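Local coordinates for xylulose kinase (Escherichia coli, PDB 2ITM), which catalyses the ATP-dependent phosphorylation of D-xylulose to D-xylulose 5-phosphate, as a homodimeric member of the FGGY carbohydrate kinase family, at residues Q76-T81 against P92-W96; F127-L132 against G173-L177; S166-D170 against A229-A235. One frame throughout, in Å; residues are numbered along the deposited sequence.

In the fold
All three contacts lie within the N-terminal FGGY domain, of the actin-like ATPase clan. Interaction 1 closes first along the chain; the segments of interactions 2 and 3 then alternate. Interactions 1 and 3 start at the ends of neighbouring parallel strands, 70-75 and 226-232, of the mixed sheet. The centres of interactions 1 and 2 are about 10 Å apart, and each lies about 14 Å from that of interaction 3. H78 ties interaction 1 to interaction 2 through G173 O, T128 OG1 and K131 NZ, while M77 packs on D170, D233 and N234 of interaction 3. Helix 168-172 leads from interaction 3 into interaction 2. Interactions 1 and 3 touch D-xylulose; interaction 2 backs the substrate-binding histidine.

Interaction 1: Q76-T81 against P92-W96; sequences QMHGAT and PAILW. With XUL (D-xylulose), chain C.
A80 and I94 form the single antiparallel bridge of this contact, a hydrogen-bonded pair. A80 N gives a nearly straight bond to I94 O (3.1 Å, 170°), whereas the return bond from I94 N to A80 O is weak. Two CA-H...O contacts, from G79 CA to I94 O and from A93 CA to A80 O, accompany the bridge.

Against this directly bonded end stands that of Q76, M77 and W96, where water and sugar enter alongside direct contacts. CB of W96 rests 3.4 Å from M77 O. A single water donates to Q76 OE1 and M77 O and accepts from W96 N (3.0 Å), bridging W96 N to M77 O, which at 4.2 Å are too far apart to bond directly. Q76 OE1 touches L95 CD2 and lies at the edge of the W96 ring, 3.6 Å from CD1, with amide and ring planes 78° apart. W96 NE1 is held by T9.

One face of the W96 indole carries xylulose O4, which stands 3.0 Å above the plane near the rim. M77 N donates to xylulose O5 (2.8 Å). With CG beside its backbone N (chi1 -53°), H78 hydrogen-bonds through NE2 to xylulose O1 (3.1 Å), either atom being the possible donor, while ND1 bonds to G173 O. Backbone amide, imidazole and indole face thus meet different hydroxyls, so the chemistry implies a pocket that recognises the sugar at several points along its length.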
# COMPACT_ATOMS: atom_id res chain seq x y z
N GLN A 76 -20.06 22.61 18.62
CA GLN A 76 -18.66 22.28 18.49
C GLN A 76 -17.86 22.75 19.70
O GLN A 76 -17.94 23.89 20.11
CB GLN A 76 -18.08 22.85 17.19
CG GLN A 76 -18.11 24.36 17.09
CD GLN A 76 -17.22 24.91 16.00
OE1 GLN A 76 -16.01 24.81 16.06
NE2 GLN A 76 -17.83 25.52 15.00
N MET A 77 -17.11 21.83 20.27
CA MET A 77 -16.47 22.05 21.55
C MET A 77 -15.16 22.83 21.39
O MET A 77 -14.63 22.92 20.30
CB MET A 77 -16.23 20.72 22.25
CG MET A 77 -17.48 19.85 22.40
SD MET A 77 -17.14 18.18 22.94
CE MET A 77 -16.71 18.49 24.61
N HIS A 78 -14.67 23.40 22.48
CA HIS A 78 -13.28 23.83 22.58
C HIS A 78 -12.84 25.06 21.77
O HIS A 78 -11.69 25.43 21.80
CB HIS A 78 -12.34 22.76 22.03
CG HIS A 78 -12.54 21.42 22.64
ND1 HIS A 78 -12.46 21.19 23.99
CD2 HIS A 78 -12.79 20.22 22.07
CE1 HIS A 78 -12.67 19.91 24.23
NE2 HIS A 78 -12.88 19.30 23.08
N GLY A 79 -13.76 25.64 21.02
CA GLY A 79 -13.48 26.81 20.20
C GLY A 79 -13.25 28.02 21.10
O GLY A 79 -14.01 28.28 22.01
N ALA A 80 -12.18 28.75 20.83
CA ALA A 80 -11.86 29.94 21.59
C ALA A 80 -12.39 31.24 20.96
O ALA A 80 -11.87 31.71 19.97
CB ALA A 80 -10.39 30.03 21.84
N THR A 81 -13.43 31.79 21.56
CA THR A 81 -13.95 33.09 21.18
C THR A 81 -13.50 34.19 22.14
O THR A 81 -13.88 34.20 23.29
CB THR A 81 -15.48 33.05 21.08
OG1 THR A 81 -15.91 31.93 20.31
CG2 THR A 81 -16.00 34.25 20.31
N PRO A 92 -10.61 36.03 15.02
CA PRO A 92 -11.42 34.89 14.60
C PRO A 92 -11.33 33.73 15.59
O PRO A 92 -10.32 33.57 16.25
CB PRO A 92 -10.80 34.50 13.23
CG PRO A 92 -10.19 35.73 12.75
CD PRO A 92 -9.67 36.42 13.97
N ALA A 93 -12.40 32.97 15.70
CA ALA A 93 -12.43 31.83 16.60
C ALA A 93 -11.44 30.75 16.19
O ALA A 93 -11.39 30.34 15.05
CB ALA A 93 -13.83 31.27 16.71
N ILE A 94 -10.64 30.32 17.14
CA ILE A 94 -9.71 29.23 16.94
C ILE A 94 -10.34 27.89 17.32
O ILE A 94 -10.56 27.63 18.49
CB ILE A 94 -8.46 29.46 17.79
CG1 ILE A 94 -7.83 30.80 17.47
CG2 ILE A 94 -7.48 28.32 17.63
CD1 ILE A 94 -6.76 31.15 18.39
N LEU A 95 -10.60 27.06 16.32
CA LEU A 95 -11.46 25.90 16.50
C LEU A 95 -10.81 24.66 17.13
O LEU A 95 -9.61 24.61 17.32
CB LEU A 95 -12.15 25.53 15.20
CG LEU A 95 -12.77 26.65 14.38
CD1 LEU A 95 -13.50 26.04 13.21
CD2 LEU A 95 -13.68 27.47 15.26
N TRP A 96 -11.64 23.67 17.42
CA TRP A 96 -11.20 22.42 18.00
C TRP A 96 -10.18 21.70 17.13
O TRP A 96 -9.30 21.04 17.63
CB TRP A 96 -12.40 21.50 18.24
CG TRP A 96 -13.07 21.12 16.99
CD1 TRP A 96 -13.98 21.84 16.33
CD2 TRP A 96 -12.84 19.95 16.22
NE1 TRP A 96 -14.36 21.19 15.18
CE2 TRP A 96 -13.66 20.02 15.10
CE3 TRP A 96 -12.00 18.84 16.37
CZ2 TRP A 96 -13.69 19.03 14.13
CZ3 TRP A 96 -12.04 17.86 15.42
CH2 TRP A 96 -12.87 17.96 14.31
C1 XUL C . -13.23 16.56 21.23
C2 XUL C . -14.36 16.11 20.31
C3 XUL C . -15.49 17.05 20.07
C4 XUL C . -15.39 17.42 18.62
C5 XUL C . -16.19 18.66 18.27
O1 XUL C . -13.55 16.32 22.58
O2 XUL C . -14.08 15.17 19.30
O3 XUL C . -15.21 18.20 20.82
O4 XUL C . -14.03 17.66 18.40
O5 XUL C . -16.77 19.16 19.43
O HOH W 1 -14.49 24.50 18.10

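Interaction 2: F127-L132 against G173-L177; sequences FTAPKL and GTMWL
The W176 indole lies across the start of helix 128-138, with the A129 backbone over one face and L132 at the edge. A129 N stands 4.1 Å above the ring plane, offset toward the rim, and A129 CB comes 3.5 Å from W176 NE1. L132 CD1 meets the benzo edge in plane at CH2, while T128 CG2 reaches the same CH2 obliquely (3.8 Å).

The F127 ring is met obliquely by M175, whose SD lies 4.2 Å from the ring centroid and 52° off its normal, a Met-aromatic contact. It also meets the H78 ring, with planes at about 35°, and H275 edge-to-face. M175 CG lies 3.6 Å from F127 CB, and bends at chi2 and chi3 then carry SD along the CD1 side.

Between the two aromatic groups, T174 O accepts from A129 N (2.9 Å), with the donor nearly in line with C=O. T174 OG1 in turn accepts from W176 N (2.9 Å, 162°), an ST turn, and also bonds to A171 O. H78 accepts from T128 OG1 through its carbonyl and bonds to G173 through ND1. Chemically, a first-turn helix amide is satisfied by a loop carbonyl within a mostly apolar interface, consistent with a second shell that helps position the substrate-binding H78.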
# COMPACT_ATOMS: atom_id res chain seq x y z
N PHE A 127 -7.82 21.97 22.56
CA PHE A 127 -8.43 22.48 23.77
C PHE A 127 -8.19 23.97 23.95
O PHE A 127 -7.26 24.53 23.40
CB PHE A 127 -7.94 21.72 24.99
CG PHE A 127 -8.28 20.26 24.98
CD1 PHE A 127 -7.71 19.40 25.89
CD2 PHE A 127 -9.18 19.75 24.07
CE1 PHE A 127 -8.01 18.07 25.88
CE2 PHE A 127 -9.48 18.43 24.06
CZ PHE A 127 -8.90 17.58 24.96
N THR A 128 -9.05 24.62 24.71
CA THR A 128 -9.15 26.06 24.72
C THR A 128 -7.92 26.72 25.37
O THR A 128 -7.37 27.68 24.85
CB THR A 128 -10.44 26.49 25.43
OG1 THR A 128 -11.51 25.63 25.04
CG2 THR A 128 -10.89 27.84 24.93
N ALA A 129 -7.50 26.18 26.50
CA ALA A 129 -6.47 26.80 27.32
C ALA A 129 -5.15 27.10 26.62
O ALA A 129 -4.68 28.20 26.67
CB ALA A 129 -6.26 26.00 28.56
N PRO A 130 -4.56 26.11 25.96
CA PRO A 130 -3.33 26.35 25.22
C PRO A 130 -3.49 27.37 24.10
O PRO A 130 -2.54 28.07 23.78
CB PRO A 130 -2.97 24.99 24.65
CG PRO A 130 -4.19 24.23 24.67
CD PRO A 130 -5.01 24.72 25.79
N LYS A 131 -4.66 27.46 23.52
CA LYS A 131 -4.96 28.44 22.50
C LYS A 131 -4.72 29.84 23.02
O LYS A 131 -4.21 30.69 22.31
CB LYS A 131 -6.39 28.32 22.01
CG LYS A 131 -6.63 27.17 21.06
CD LYS A 131 -8.10 27.01 20.74
CE LYS A 131 -8.40 25.62 20.25
NZ LYS A 131 -9.85 25.37 20.11
N LEU A 132 -5.07 30.06 24.27
CA LEU A 132 -4.91 31.36 24.87
C LEU A 132 -3.49 31.74 25.24
O LEU A 132 -3.12 32.90 25.13
CB LEU A 132 -5.88 31.57 26.02
CG LEU A 132 -7.12 32.20 25.38
CD1 LEU A 132 -8.26 31.25 25.35
CD2 LEU A 132 -7.48 33.55 25.92
N GLY A 173 -14.24 21.09 28.51
CA GLY A 173 -13.37 21.06 27.36
C GLY A 173 -12.39 22.20 27.22
O GLY A 173 -11.59 22.19 26.31
N THR A 174 -12.45 23.19 28.11
CA THR A 174 -11.55 24.33 28.05
C THR A 174 -10.16 24.01 28.58
O THR A 174 -9.19 24.58 28.15
CB THR A 174 -12.12 25.55 28.82
OG1 THR A 174 -12.26 25.25 30.20
CG2 THR A 174 -13.51 25.88 28.36
N MET A 175 -10.13 23.08 29.53
CA MET A 175 -9.00 22.86 30.42
C MET A 175 -8.81 23.91 31.49
O MET A 175 -7.76 23.98 32.10
CB MET A 175 -7.70 22.62 29.67
CG MET A 175 -7.74 21.59 28.57
SD MET A 175 -8.36 19.99 29.07
CE MET A 175 -7.07 19.51 30.16
N TRP A 176 -9.83 24.72 31.74
CA TRP A 176 -9.80 25.62 32.87
C TRP A 176 -10.70 25.11 33.98
O TRP A 176 -10.69 25.62 35.08
CB TRP A 176 -10.21 27.05 32.48
CG TRP A 176 -9.31 27.75 31.51
CD1 TRP A 176 -7.96 27.87 31.58
CD2 TRP A 176 -9.71 28.42 30.31
NE1 TRP A 176 -7.49 28.58 30.51
CE2 TRP A 176 -8.55 28.93 29.71
CE3 TRP A 176 -10.93 28.63 29.67
CZ2 TRP A 176 -8.57 29.65 28.52
CZ3 TRP A 176 -10.95 29.34 28.50
CH2 TRP A 176 -9.78 29.84 27.93
N LEU A 177 -11.51 24.11 33.65
CA LEU A 177 -12.45 23.54 34.61
C LEU A 177 -11.87 22.44 35.50
O LEU A 177 -11.21 21.53 35.04
CB LEU A 177 -13.72 23.05 33.93
CG LEU A 177 -14.87 22.76 34.91
CD1 LEU A 177 -15.60 24.02 35.29
CD2 LEU A 177 -15.81 21.73 34.35

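Interaction 3: S166-D170 against A229-A235; sequences SDMSD and AGGGDNA. With XUL (D-xylulose), chain C.
Two strand-to-helix junctions meet here: that from strand 165-167 into helix 168-172, and that from strand 226-232 into helix 233-241, which presents D233, the probable proton acceptor. S169 OG accepts from G232 N (2.9 Å, 144°), the direct hydrogen bond between them. The same hydroxyl donates to D167 OD1 (2.6 Å) on its syn lone pair, so D167 fixes the serine that grips the glycine.

D167 is itself an N-cap. With CG between its backbone N and carbonyl carbon (chi1 81°), OD1 also accepts from S169 N, which comes from above the carboxylate plane, and weakly from D170 N. G230 O, also an acceptor, lies 3.2 Å from D167 OD1; the salt bridge from D167 OD2 to K153 probably eases that repulsion.

Lacking side chains, G231 and G232 admit close neighbours: S169 OG is 3.3 Å from G231 CA, and D170 OD2 is 3.4 Å from G232 CA. D170 OD1 also makes a salt bridge to K153, which thus holds both aspartates. D167 OD2 touches G231 CA (3.3 Å), and A235 CB closes on S169 CB at 3.7 Å. From the N-cap G232 the chain enters its helix, where D233 OD2 accepts from xylulose O5 (2.9 Å). This glycine-rich strand-turn-helix, with the aspartate in the helix's first turn, is typical of the catalytic site of FGGY sugar kinases.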
# COMPACT_ATOMS: atom_id res chain seq x y z
N SER A 166 -22.10 29.23 30.31
CA SER A 166 -21.87 27.92 29.73
C SER A 166 -22.39 26.77 30.59
O SER A 166 -22.88 26.99 31.67
CB SER A 166 -20.38 27.73 29.43
OG SER A 166 -20.15 26.66 28.56
N ASP A 167 -22.23 25.57 30.07
CA ASP A 167 -22.54 24.36 30.79
C ASP A 167 -21.29 23.56 31.14
O ASP A 167 -20.25 23.76 30.58
CB ASP A 167 -23.52 23.51 30.01
CG ASP A 167 -22.87 22.71 28.93
OD1 ASP A 167 -22.67 21.51 29.13
OD2 ASP A 167 -22.52 23.19 27.85
N MET A 168 -21.43 22.63 32.07
CA MET A 168 -20.32 21.84 32.57
C MET A 168 -19.61 20.95 31.51
O MET A 168 -18.43 20.71 31.58
CB MET A 168 -20.75 21.00 33.76
CG MET A 168 -21.30 21.81 34.93
SD MET A 168 -20.09 22.89 35.69
CE MET A 168 -21.07 23.59 36.97
N SER A 169 -20.36 20.46 30.54
CA SER A 169 -19.81 19.62 29.51
C SER A 169 -18.93 20.36 28.51
O SER A 169 -17.91 19.86 28.13
CB SER A 169 -20.91 18.80 28.80
OG SER A 169 -21.60 19.56 27.84
N ASP A 170 -19.37 21.54 28.11
CA ASP A 170 -18.58 22.37 27.23
C ASP A 170 -17.39 22.98 28.00
O ASP A 170 -16.28 22.99 27.52
CB ASP A 170 -19.46 23.47 26.62
CG ASP A 170 -19.32 23.55 25.08
OD1 ASP A 170 -19.95 24.46 24.51
OD2 ASP A 170 -18.64 22.79 24.40
N ALA A 229 -28.64 25.95 29.29
CA ALA A 229 -27.20 25.95 29.08
C ALA A 229 -26.75 25.08 27.92
O ALA A 229 -25.81 25.40 27.23
CB ALA A 229 -26.49 25.55 30.34
N GLY A 230 -27.43 23.96 27.71
CA GLY A 230 -27.09 23.03 26.66
C GLY A 230 -25.93 22.11 27.00
O GLY A 230 -25.71 21.78 28.15
N GLY A 231 -25.21 21.70 25.97
CA GLY A 231 -24.04 20.83 26.10
C GLY A 231 -23.10 21.01 24.92
O GLY A 231 -23.49 21.48 23.87
N GLY A 232 -21.84 20.64 25.11
CA GLY A 232 -20.99 20.31 24.00
C GLY A 232 -21.67 19.29 23.11
O GLY A 232 -22.50 18.53 23.57
N ASP A 233 -21.30 19.28 21.84
CA ASP A 233 -21.96 18.44 20.86
C ASP A 233 -22.02 16.95 21.20
O ASP A 233 -23.06 16.34 21.08
CB ASP A 233 -21.43 18.68 19.44
CG ASP A 233 -19.94 18.41 19.31
OD1 ASP A 233 -19.31 17.95 20.27
OD2 ASP A 233 -19.33 18.63 18.26
N ASN A 234 -20.91 16.38 21.64
CA ASN A 234 -20.91 15.00 22.11
C ASN A 234 -21.90 14.75 23.24
O ASN A 234 -22.78 13.92 23.11
CB ASN A 234 -19.51 14.53 22.49
CG ASN A 234 -18.56 14.51 21.32
OD1 ASN A 234 -18.85 13.94 20.30
ND2 ASN A 234 -17.42 15.13 21.49
N ALA A 235 -21.76 15.48 24.34
CA ALA A 235 -22.61 15.28 25.50
C ALA A 235 -24.08 15.49 25.17
O ALA A 235 -24.92 14.73 25.61
CB ALA A 235 -22.19 16.14 26.64
C1 XUL C . -13.23 16.56 21.23
C2 XUL C . -14.36 16.11 20.31
C3 XUL C . -15.49 17.05 20.07
C4 XUL C . -15.39 17.42 18.62
C5 XUL C . -16.19 18.66 18.27
O1 XUL C . -13.55 16.32 22.58
O2 XUL C . -14.08 15.17 19.30
O3 XUL C . -15.21 18.20 20.82
O4 XUL C . -14.03 17.66 18.40
O5 XUL C . -16.77 19.16 19.43